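Local coordinates for protein Cyclo(L-leucyl-L-leucyl) synthase (Staphylococcus haemolyticus, PDB 6EZ3) that catalyses the ATP-independent formation of cyclodipeptides from aminoacyl-tRNAs, making cyclo(L-leucyl-L-leucyl) from two molecules of L-leucyl-tRNA, at residues L25-F30 and F53-A58; H107-F112 and L173-F178; N115-D120 and A182-N187. All coordinates share one frame; numbering follows the deposited sequence.

Contact 1. Residues L25-F30 and F53-A58; sequences LGISPF and FSILLA
The Phe53 ring meets Leu25 obliquely, its CD1 atom 4.3 Å from Leu25 CD1, while the edge of the same ring, in its plane, is taken by Ile55 CD1. The Phe30 ring, farther along, has one face against Pro29 CB of its own segment. Leu25 also leans on Ile55, CD1 to CG1 at 4.2 Å, and both project to the side of the sheet packed by helix 36-49, where branched apolar chains fill the space between layers. With CG1 beside its backbone N (chi1 -69°), Ile27 brings CD1 to within 3.6 Å of Ile55 CG2, and its CB meets Leu57 CD1 as the two chains run side by side. Past the paired strands, Pro29 CG rests 3.5 Å from Ala58 CB, a small methyl group that lets the proline ring come close. The backbones run parallel, and Leu25 uses both its N, bonded to Ser54 O at 2.8 Å, and its O, which accepts from Leu56 N, the alternating pattern of a parallel pair. Ile27 N adds a third bond, to Leu56 O. Beyond Ile27 the pairing stops, and Ser28 points its CB away from 53-58, with its OG hydrogen-bonded to Tyr195 OH. Strand 22-26, helix 36-49 and strand 52-57 form a beta-alpha-beta crossover of the Rossmann-like cyclodipeptide synthase fold, with Ser28, by similarity the nucleophile, just beyond the end of strand 22-26.

Contact 2. Residues H107-F112 and L173-F178; sequences HRFSDF and LAELPF
Ala174 begins the contact by setting its CB 3.7 Å from Phe109 CD1, an oblique approach in which a single methyl group leaves room for the phenyl ring to lie close to the helix backbone. Glu175, one residue on, crosses that ring with its aliphatic part: CB stands over one face, 3.8 Å from the centroid of the Phe109 ring and 17° off its normal, a CH-pi contact. With CG anti to the backbone N (chi1 -177°) and the chain extended beyond it, the carboxylate is carried past CE2 of Phe109, its plane nearly perpendicular to the ring. An apolar ring thus flanks the stem of an acid that, by similarity, belongs to the substrate pocket and may be critical to catalysis. Phe109 also packs edge-to-face with Tyr171, another residue of that pocket by similarity. It is presented by a type I beta turn from Arg108 to Asp111, at the end of edge strand 106-108 of the Rossmann-like sheet; Arg108 N reaches Asp111 OD2 at 3.2 Å from above the carboxylate plane, while Arg108 NE is bonded to Ala58 O. Phe178, three residues on from Glu175, returns to the turn, CE1 lying 3.4 Å from Phe109 CB. Its far end meets a second phenylalanine: CZ is 3.6 Å from Phe112 CD1, which sits at the edge of the Phe178 ring, and the two ring planes are inclined at 63°.

Contact 3. Residues N115-D120 and A182-N187; sequences NIYYID and ANPIIN
The first turn of helix 116-131 lies against a short, loosely hydrogen-bonded helical turn at roughly 183-186, the backbones coming nearest at Tyr117 and Ile185, whose CA atoms are 5.8 Å apart. Pro184 meets the Tyr117 ring: its CB stands over one face, 4.0 Å from the centroid and 25° off the normal, so that a compact, rigid pyrrolidine makes a CH-pi contact with a broad aromatic surface. On the same side of the ring, Pro184 O lies above the plane, beyond the rim, 3.7 Å from Tyr117 CD2. Ile185 works by all its branches. CG1 faces the start of the helix, 3.9 Å from Tyr118 N and close to Tyr117 CB; CG2 lies 4.2 Å from Tyr118 CB and also approaches Asn115 OD1; CD1 reaches the edge of the Tyr118 ring, near its plane. A beta-branched chain suits this place because its separate branches can touch Asn115, Tyr117 and Tyr118 at once. That start is a classical N-cap: Asn115, with CG anti to its backbone N (chi1 -178°), turns its OD1 back to accept Tyr118 N at 3.1 Å, in the carbonyl plane on a lone pair, and a weak bond from Tyr117 N. Asparagine is well fitted to this, its short amide satisfying N-H groups that have no preceding turn to bond to. The far end of Tyr118 leads away from 182-187, with only the near edge of its ring facing Ile185 CD1, and its OH is hydrogen-bonded to the O of Ala174, a probable substrate-binding residue by similarity. Across the contact, Ala182 O accepts from both Ile185 N and Ile186 N, holding the turn that carries Ile185.

How the contacts relate
From the N terminus, contact 1 comes first and closes a short loop, the crossover through helix 36-49, before either of the others opens. Contacts 2 and 3 then cross: 107-112 and 115-120 are followed by 173-178 and 182-187 in the same order, each pair bridging some sixty residues, mostly helical. Contacts 1 and 2 share the sheet, since strands 52-57 and 106-108 are neighbours, and Leu57 N lies 2.7 Å from His107 O. Leu56 also packs on Phe178. Contacts 2 and 3 abut where Phe112 meets Ile185. Together they tie the sheet's edge to helix 116-131 and to the helices from 162 to 186.

Contact 1. Residues L25-F30 and F53-A58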
loop_
_atom_site.group_PDB
_atom_site.type_symbol
_atom_site.label_atom_id
_atom_site.label_comp_id
_atom_site.label_asym_id
_atom_site.label_seq_id
_atom_site.Cartn_x
_atom_site.Cartn_y
_atom_site.Cartn_z
ATOM N N LEU A 25 0.612 8.054 1.471
ATOM C CA LEU A 25 -0.830 7.832 1.535
ATOM C C LEU A 25 -1.117 6.670 0.585
ATOM O O LEU A 25 -0.845 6.757 -0.610
ATOM C CB LEU A 25 -1.663 9.069 1.154
ATOM C CG LEU A 25 -1.317 10.396 1.802
ATOM C CD1 LEU A 25 -2.088 11.497 1.156
ATOM C CD2 LEU A 25 -1.625 10.403 3.263
ATOM N N GLY A 26 -1.565 5.563 1.147
ATOM C CA GLY A 26 -1.935 4.400 0.372
ATOM C C GLY A 26 -3.384 4.534 -0.051
ATOM O O GLY A 26 -4.289 4.549 0.805
ATOM N N ILE A 27 -3.606 4.662 -1.383
ATOM C CA ILE A 27 -4.940 4.694 -1.988
ATOM C C ILE A 27 -5.200 3.334 -2.682
ATOM O O ILE A 27 -4.319 2.796 -3.342
ATOM C CB ILE A 27 -5.143 5.946 -2.858
ATOM C CG1 ILE A 27 -5.203 7.193 -1.942
ATOM C CG2 ILE A 27 -6.417 5.839 -3.707
ATOM C CD1 ILE A 27 -4.532 8.450 -2.453
ATOM N N SER A 28 -6.359 2.739 -2.422
ATOM C CA SER A 28 -6.744 1.408 -2.883
ATOM C C SER A 28 -7.707 1.390 -4.070
ATOM O O SER A 28 -8.646 2.198 -4.120
ATOM C CB SER A 28 -7.315 0.596 -1.723
ATOM O OG SER A 28 -6.288 0.063 -0.906
ATOM N N PRO A 29 -7.545 0.428 -5.011
ATOM C CA PRO A 29 -8.448 0.407 -6.172
ATOM C C PRO A 29 -9.765 -0.306 -5.894
ATOM O O PRO A 29 -9.821 -1.236 -5.083
ATOM C CB PRO A 29 -7.630 -0.328 -7.233
ATOM C CG PRO A 29 -6.802 -1.290 -6.444
ATOM C CD PRO A 29 -6.517 -0.634 -5.113
ATOM N N PHE A 30 -10.823 0.130 -6.589
ATOM C CA PHE A 30 -12.159 -0.450 -6.572
ATOM C C PHE A 30 -12.815 -0.483 -5.192
ATOM O O PHE A 30 -13.847 -1.130 -5.033
ATOM C CB PHE A 30 -12.147 -1.855 -7.235
ATOM C CG PHE A 30 -11.257 -1.996 -8.462
ATOM C CD1 PHE A 30 -10.127 -2.809 -8.434
ATOM C CD2 PHE A 30 -11.541 -1.304 -9.638
ATOM C CE1 PHE A 30 -9.298 -2.934 -9.564
ATOM C CE2 PHE A 30 -10.715 -1.432 -10.766
ATOM C CZ PHE A 30 -9.597 -2.240 -10.720
ATOM N N PHE A 53 4.921 14.356 1.449
ATOM C CA PHE A 53 4.129 13.134 1.296
ATOM C C PHE A 53 4.265 12.602 -0.109
ATOM O O PHE A 53 4.667 13.320 -1.025
ATOM C CB PHE A 53 2.646 13.355 1.627
ATOM C CG PHE A 53 1.921 14.296 0.688
ATOM C CD1 PHE A 53 1.178 13.803 -0.377
ATOM C CD2 PHE A 53 1.994 15.675 0.865
ATOM C CE1 PHE A 53 0.558 14.667 -1.271
ATOM C CE2 PHE A 53 1.364 16.538 -0.027
ATOM C CZ PHE A 53 0.628 16.024 -1.075
ATOM N N SER A 54 3.903 11.343 -0.268
ATOM C CA SER A 54 3.888 10.568 -1.501
ATOM C C SER A 54 2.558 9.876 -1.483
ATOM O O SER A 54 1.972 9.681 -0.411
ATOM C CB SER A 54 4.939 9.463 -1.430
ATOM O OG SER A 54 6.228 9.894 -1.822
ATOM N N ILE A 55 2.119 9.421 -2.638
ATOM C CA ILE A 55 0.918 8.614 -2.767
ATOM C C ILE A 55 1.315 7.283 -3.421
ATOM O O ILE A 55 2.111 7.253 -4.355
ATOM C CB ILE A 55 -0.182 9.388 -3.528
ATOM C CG1 ILE A 55 -0.745 10.542 -2.659
ATOM C CG2 ILE A 55 -1.307 8.474 -3.995
ATOM C CD1 ILE A 55 -0.574 11.829 -3.226
ATOM N N LEU A 56 0.827 6.188 -2.884
ATOM C CA LEU A 56 1.090 4.886 -3.457
ATOM C C LEU A 56 -0.237 4.334 -3.908
ATOM O O LEU A 56 -1.184 4.229 -3.119
ATOM C CB LEU A 56 1.829 3.928 -2.504
ATOM C CG LEU A 56 2.442 2.695 -3.209
ATOM C CD1 LEU A 56 3.705 3.056 -3.992
ATOM C CD2 LEU A 56 2.709 1.547 -2.239
ATOM N N LEU A 57 -0.333 4.102 -5.207
ATOM C CA LEU A 57 -1.503 3.567 -5.888
ATOM C C LEU A 57 -1.219 2.093 -6.235
ATOM O O LEU A 57 -0.061 1.665 -6.214
ATOM C CB LEU A 57 -1.678 4.403 -7.158
ATOM C CG LEU A 57 -2.754 5.487 -7.219
ATOM C CD1 LEU A 57 -3.007 6.180 -5.912
ATOM C CD2 LEU A 57 -2.434 6.478 -8.296
ATOM N N ALA A 58 -2.256 1.319 -6.550
ATOM C CA ALA A 58 -2.096 -0.104 -6.877
ATOM C C ALA A 58 -1.211 -0.383 -8.100
ATOM O O ALA A 58 -1.292 0.321 -9.104
ATOM C CB ALA A 58 -3.458 -0.714 -7.087
#

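Contact 2. Residues H107-F112 and L173-F178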
loop_
_atom_site.group_PDB
_atom_site.type_symbol
_atom_site.label_atom_id
_atom_site.label_comp_id
_atom_site.label_asym_id
_atom_site.label_seq_id
_atom_site.Cartn_x
_atom_site.Cartn_y
_atom_site.Cartn_z
ATOM N N HIS A 107 3.106 7.286 -7.034
ATOM C CA HIS A 107 3.750 6.037 -7.466
ATOM C C HIS A 107 2.785 4.874 -7.444
ATOM O O HIS A 107 1.742 4.939 -6.798
ATOM C CB HIS A 107 4.939 5.663 -6.574
ATOM C CG HIS A 107 5.908 6.759 -6.279
ATOM N ND1 HIS A 107 6.099 7.208 -4.977
ATOM C CD2 HIS A 107 6.790 7.379 -7.088
ATOM C CE1 HIS A 107 7.028 8.149 -5.053
ATOM N NE2 HIS A 107 7.505 8.263 -6.284
ATOM N N ARG A 108 3.160 3.802 -8.119
ATOM C CA ARG A 108 2.453 2.531 -8.149
ATOM C C ARG A 108 3.442 1.480 -7.585
ATOM O O ARG A 108 4.654 1.684 -7.716
ATOM C CB ARG A 108 2.136 2.193 -9.593
ATOM C CG ARG A 108 1.045 3.023 -10.216
ATOM C CD ARG A 108 0.702 2.435 -11.577
ATOM N NE ARG A 108 -0.144 1.233 -11.512
ATOM C CZ ARG A 108 -0.655 0.637 -12.583
ATOM N NH1 ARG A 108 -0.391 1.103 -13.796
ATOM N NH2 ARG A 108 -1.440 -0.425 -12.450
ATOM N N PHE A 109 2.985 0.352 -7.004
ATOM C CA PHE A 109 4.026 -0.567 -6.528
ATOM C C PHE A 109 4.727 -1.335 -7.666
ATOM O O PHE A 109 5.699 -2.047 -7.413
ATOM C CB PHE A 109 3.571 -1.496 -5.403
ATOM C CG PHE A 109 2.272 -2.235 -5.520
ATOM C CD1 PHE A 109 2.195 -3.431 -6.236
ATOM C CD2 PHE A 109 1.162 -1.830 -4.791
ATOM C CE1 PHE A 109 1.004 -4.170 -6.283
ATOM C CE2 PHE A 109 -0.032 -2.559 -4.847
ATOM C CZ PHE A 109 -0.097 -3.727 -5.586
ATOM N N SER A 110 4.313 -1.066 -8.918
ATOM C CA SER A 110 4.822 -1.640 -10.162
ATOM C C SER A 110 5.900 -0.801 -10.790
ATOM O O SER A 110 6.528 -1.220 -11.770
ATOM C CB SER A 110 3.683 -1.733 -11.160
ATOM O OG SER A 110 3.177 -3.048 -11.091
ATOM N N ASP A 111 6.036 0.432 -10.302
ATOM C CA ASP A 111 6.974 1.423 -10.828
ATOM C C ASP A 111 8.432 1.113 -10.556
ATOM O O ASP A 111 9.289 1.594 -11.292
ATOM C CB ASP A 111 6.643 2.826 -10.283
ATOM C CG ASP A 111 5.429 3.537 -10.859
ATOM O OD1 ASP A 111 4.706 2.925 -11.690
ATOM O OD2 ASP A 111 5.171 4.691 -10.444
ATOM N N PHE A 112 8.733 0.342 -9.512
ATOM C CA PHE A 112 10.124 0.121 -9.133
ATOM C C PHE A 112 10.645 -1.295 -9.440
ATOM O O PHE A 112 11.666 -1.715 -8.894
ATOM C CB PHE A 112 10.317 0.526 -7.662
ATOM C CG PHE A 112 10.045 2.007 -7.461
ATOM C CD1 PHE A 112 8.755 2.464 -7.179
ATOM C CD2 PHE A 112 11.070 2.946 -7.575
ATOM C CE1 PHE A 112 8.502 3.825 -7.004
ATOM C CE2 PHE A 112 10.814 4.305 -7.406
ATOM C CZ PHE A 112 9.535 4.736 -7.114
ATOM N N LEU A 173 2.629 -9.607 -2.265
ATOM C CA LEU A 173 4.089 -9.718 -2.375
ATOM C C LEU A 173 4.735 -8.500 -3.004
ATOM O O LEU A 173 5.756 -8.043 -2.505
ATOM C CB LEU A 173 4.483 -10.986 -3.148
ATOM C CG LEU A 173 4.130 -12.308 -2.467
ATOM C CD1 LEU A 173 4.134 -13.434 -3.455
ATOM C CD2 LEU A 173 5.058 -12.599 -1.306
ATOM N N ALA A 174 4.121 -7.967 -4.081
ATOM C CA ALA A 174 4.586 -6.799 -4.828
ATOM C C ALA A 174 4.416 -5.481 -4.064
ATOM O O ALA A 174 5.254 -4.588 -4.207
ATOM C CB ALA A 174 3.882 -6.724 -6.163
ATOM N N GLU A 175 3.334 -5.365 -3.261
ATOM C CA GLU A 175 2.966 -4.199 -2.434
ATOM C C GLU A 175 3.852 -4.069 -1.170
ATOM O O GLU A 175 4.186 -2.964 -0.757
ATOM C CB GLU A 175 1.472 -4.336 -2.052
ATOM C CG GLU A 175 0.842 -3.202 -1.261
ATOM C CD GLU A 175 -0.653 -3.361 -1.040
ATOM O OE1 GLU A 175 -1.419 -3.000 -1.960
ATOM O OE2 GLU A 175 -1.069 -3.836 0.042
ATOM N N LEU A 176 4.239 -5.220 -0.603
ATOM C CA LEU A 176 4.994 -5.426 0.635
ATOM C C LEU A 176 6.299 -4.657 0.764
ATOM O O LEU A 176 6.513 -4.082 1.841
ATOM C CB LEU A 176 5.245 -6.905 0.909
ATOM C CG LEU A 176 4.853 -7.304 2.320
ATOM C CD1 LEU A 176 3.412 -7.732 2.388
ATOM C CD2 LEU A 176 5.771 -8.316 2.888
ATOM N N PRO A 177 7.164 -4.567 -0.265
ATOM C CA PRO A 177 8.414 -3.795 -0.092
ATOM C C PRO A 177 8.245 -2.361 0.416
ATOM O O PRO A 177 9.096 -1.917 1.200
ATOM C CB PRO A 177 9.060 -3.863 -1.467
ATOM C CG PRO A 177 8.616 -5.241 -1.969
ATOM C CD PRO A 177 7.148 -5.234 -1.579
ATOM N N PHE A 178 7.101 -1.684 0.073
ATOM C CA PHE A 178 6.758 -0.317 0.538
ATOM C C PHE A 178 6.299 -0.276 2.012
ATOM O O PHE A 178 6.355 0.754 2.671
ATOM C CB PHE A 178 5.711 0.317 -0.373
ATOM C CG PHE A 178 6.235 0.509 -1.765
ATOM C CD1 PHE A 178 5.915 -0.390 -2.778
ATOM C CD2 PHE A 178 7.123 1.542 -2.056
ATOM C CE1 PHE A 178 6.477 -0.258 -4.062
ATOM C CE2 PHE A 178 7.664 1.683 -3.341
ATOM C CZ PHE A 178 7.319 0.795 -4.338
#

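Contact 3. Residues N115-D120 and A182-N187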
loop_
_atom_site.group_PDB
_atom_site.type_symbol
_atom_site.label_atom_id
_atom_site.label_comp_id
_atom_site.label_asym_id
_atom_site.label_seq_id
_atom_site.Cartn_x
_atom_site.Cartn_y
_atom_site.Cartn_z
ATOM N N ASN A 115 14.286 -1.305 -9.951
ATOM C CA ASN A 115 15.018 -0.610 -8.890
ATOM C C ASN A 115 15.774 -1.640 -8.041
ATOM O O ASN A 115 15.163 -2.558 -7.494
ATOM C CB ASN A 115 14.069 0.243 -8.048
ATOM C CG ASN A 115 14.770 1.033 -6.971
ATOM O OD1 ASN A 115 14.963 0.546 -5.860
ATOM N ND2 ASN A 115 15.179 2.261 -7.270
ATOM N N ILE A 116 17.096 -1.487 -7.923
ATOM C CA ILE A 116 17.941 -2.424 -7.183
ATOM C C ILE A 116 17.427 -2.661 -5.760
ATOM O O ILE A 116 17.403 -3.818 -5.333
ATOM C CB ILE A 116 19.454 -2.042 -7.225
ATOM C CG1 ILE A 116 19.738 -0.684 -6.555
ATOM C CG2 ILE A 116 19.967 -2.032 -8.659
ATOM C CD1 ILE A 116 21.197 -0.476 -6.127
ATOM N N TYR A 117 16.964 -1.588 -5.057
ATOM C CA TYR A 117 16.455 -1.678 -3.684
ATOM C C TYR A 117 15.128 -2.412 -3.590
ATOM O O TYR A 117 14.919 -3.177 -2.647
ATOM C CB TYR A 117 16.397 -0.307 -3.008
ATOM C CG TYR A 117 17.764 0.307 -2.827
ATOM C CD1 TYR A 117 18.601 -0.102 -1.799
ATOM C CD2 TYR A 117 18.244 1.258 -3.719
ATOM C CE1 TYR A 117 19.869 0.453 -1.634
ATOM C CE2 TYR A 117 19.513 1.810 -3.573
ATOM C CZ TYR A 117 20.320 1.415 -2.522
ATOM O OH TYR A 117 21.567 1.989 -2.376
ATOM N N TYR A 118 14.239 -2.207 -4.570
ATOM C CA TYR A 118 12.958 -2.913 -4.595
ATOM C C TYR A 118 13.204 -4.389 -4.964
ATOM O O TYR A 118 12.642 -5.271 -4.321
ATOM C CB TYR A 118 11.968 -2.227 -5.543
ATOM C CG TYR A 118 10.660 -2.972 -5.705
ATOM C CD1 TYR A 118 9.580 -2.724 -4.858
ATOM C CD2 TYR A 118 10.497 -3.930 -6.708
ATOM C CE1 TYR A 118 8.373 -3.414 -5.003
ATOM C CE2 TYR A 118 9.296 -4.619 -6.862
ATOM C CZ TYR A 118 8.241 -4.360 -6.007
ATOM O OH TYR A 118 7.073 -5.037 -6.194
ATOM N N ILE A 119 14.086 -4.644 -5.960
ATOM C CA ILE A 119 14.511 -5.978 -6.423
ATOM C C ILE A 119 15.018 -6.835 -5.243
ATOM O O ILE A 119 14.582 -7.975 -5.097
ATOM C CB ILE A 119 15.554 -5.849 -7.565
ATOM C CG1 ILE A 119 14.851 -5.519 -8.896
ATOM C CG2 ILE A 119 16.441 -7.105 -7.685
ATOM C CD1 ILE A 119 15.671 -4.808 -9.906
ATOM N N ASP A 120 15.885 -6.253 -4.392
ATOM C CA ASP A 120 16.442 -6.895 -3.209
ATOM C C ASP A 120 15.353 -7.272 -2.207
ATOM O O ASP A 120 15.242 -8.459 -1.874
ATOM C CB ASP A 120 17.520 -6.007 -2.556
ATOM C CG ASP A 120 18.836 -5.915 -3.335
ATOM O OD1 ASP A 120 18.861 -6.336 -4.539
ATOM O OD2 ASP A 120 19.835 -5.383 -2.763
ATOM N N ALA A 182 10.317 1.437 2.480
ATOM C CA ALA A 182 10.073 2.254 1.316
ATOM C C ALA A 182 11.185 3.271 1.104
ATOM O O ALA A 182 11.453 3.631 -0.029
ATOM C CB ALA A 182 8.749 2.965 1.470
ATOM N N ASN A 183 11.851 3.710 2.193
ATOM C CA ASN A 183 12.922 4.724 2.209
ATOM C C ASN A 183 13.967 4.640 1.080
ATOM O O ASN A 183 14.140 5.655 0.412
ATOM C CB ASN A 183 13.620 4.750 3.553
ATOM C CG ASN A 183 12.676 4.974 4.673
ATOM O OD1 ASN A 183 12.202 6.084 4.864
ATOM N ND2 ASN A 183 12.330 3.908 5.385
ATOM N N PRO A 184 14.684 3.525 0.822
ATOM C CA PRO A 184 15.673 3.552 -0.265
ATOM C C PRO A 184 15.079 3.475 -1.688
ATOM O O PRO A 184 15.787 3.755 -2.662
ATOM C CB PRO A 184 16.551 2.354 0.053
ATOM C CG PRO A 184 15.642 1.396 0.737
ATOM C CD PRO A 184 14.636 2.200 1.474
ATOM N N ILE A 185 13.794 3.084 -1.805
ATOM C CA ILE A 185 13.081 2.950 -3.068
ATOM C C ILE A 185 12.601 4.343 -3.519
ATOM O O ILE A 185 13.043 4.837 -4.552
ATOM C CB ILE A 185 11.932 1.899 -2.982
ATOM C CG1 ILE A 185 12.408 0.541 -2.412
ATOM C CG2 ILE A 185 11.304 1.703 -4.334
ATOM C CD1 ILE A 185 11.340 -0.334 -1.858
ATOM N N ILE A 186 11.738 4.980 -2.741
ATOM C CA ILE A 186 11.178 6.315 -3.017
ATOM C C ILE A 186 12.112 7.449 -2.590
ATOM O O ILE A 186 11.764 8.627 -2.750
ATOM C CB ILE A 186 9.763 6.493 -2.395
ATOM C CG1 ILE A 186 9.807 6.465 -0.830
ATOM C CG2 ILE A 186 8.778 5.463 -3.009
ATOM C CD1 ILE A 186 8.727 7.163 -0.208
ATOM N N ASN A 187 13.272 7.089 -2.015
ATOM C CA ASN A 187 14.326 7.995 -1.577
ATOM C C ASN A 187 13.897 8.978 -0.462
ATOM O O ASN A 187 13.921 10.202 -0.658
ATOM C CB ASN A 187 14.973 8.731 -2.763
ATOM C CG ASN A 187 16.402 9.026 -2.476
ATOM O OD1 ASN A 187 16.750 10.166 -2.170
ATOM N ND2 ASN A 187 17.231 7.969 -2.422
#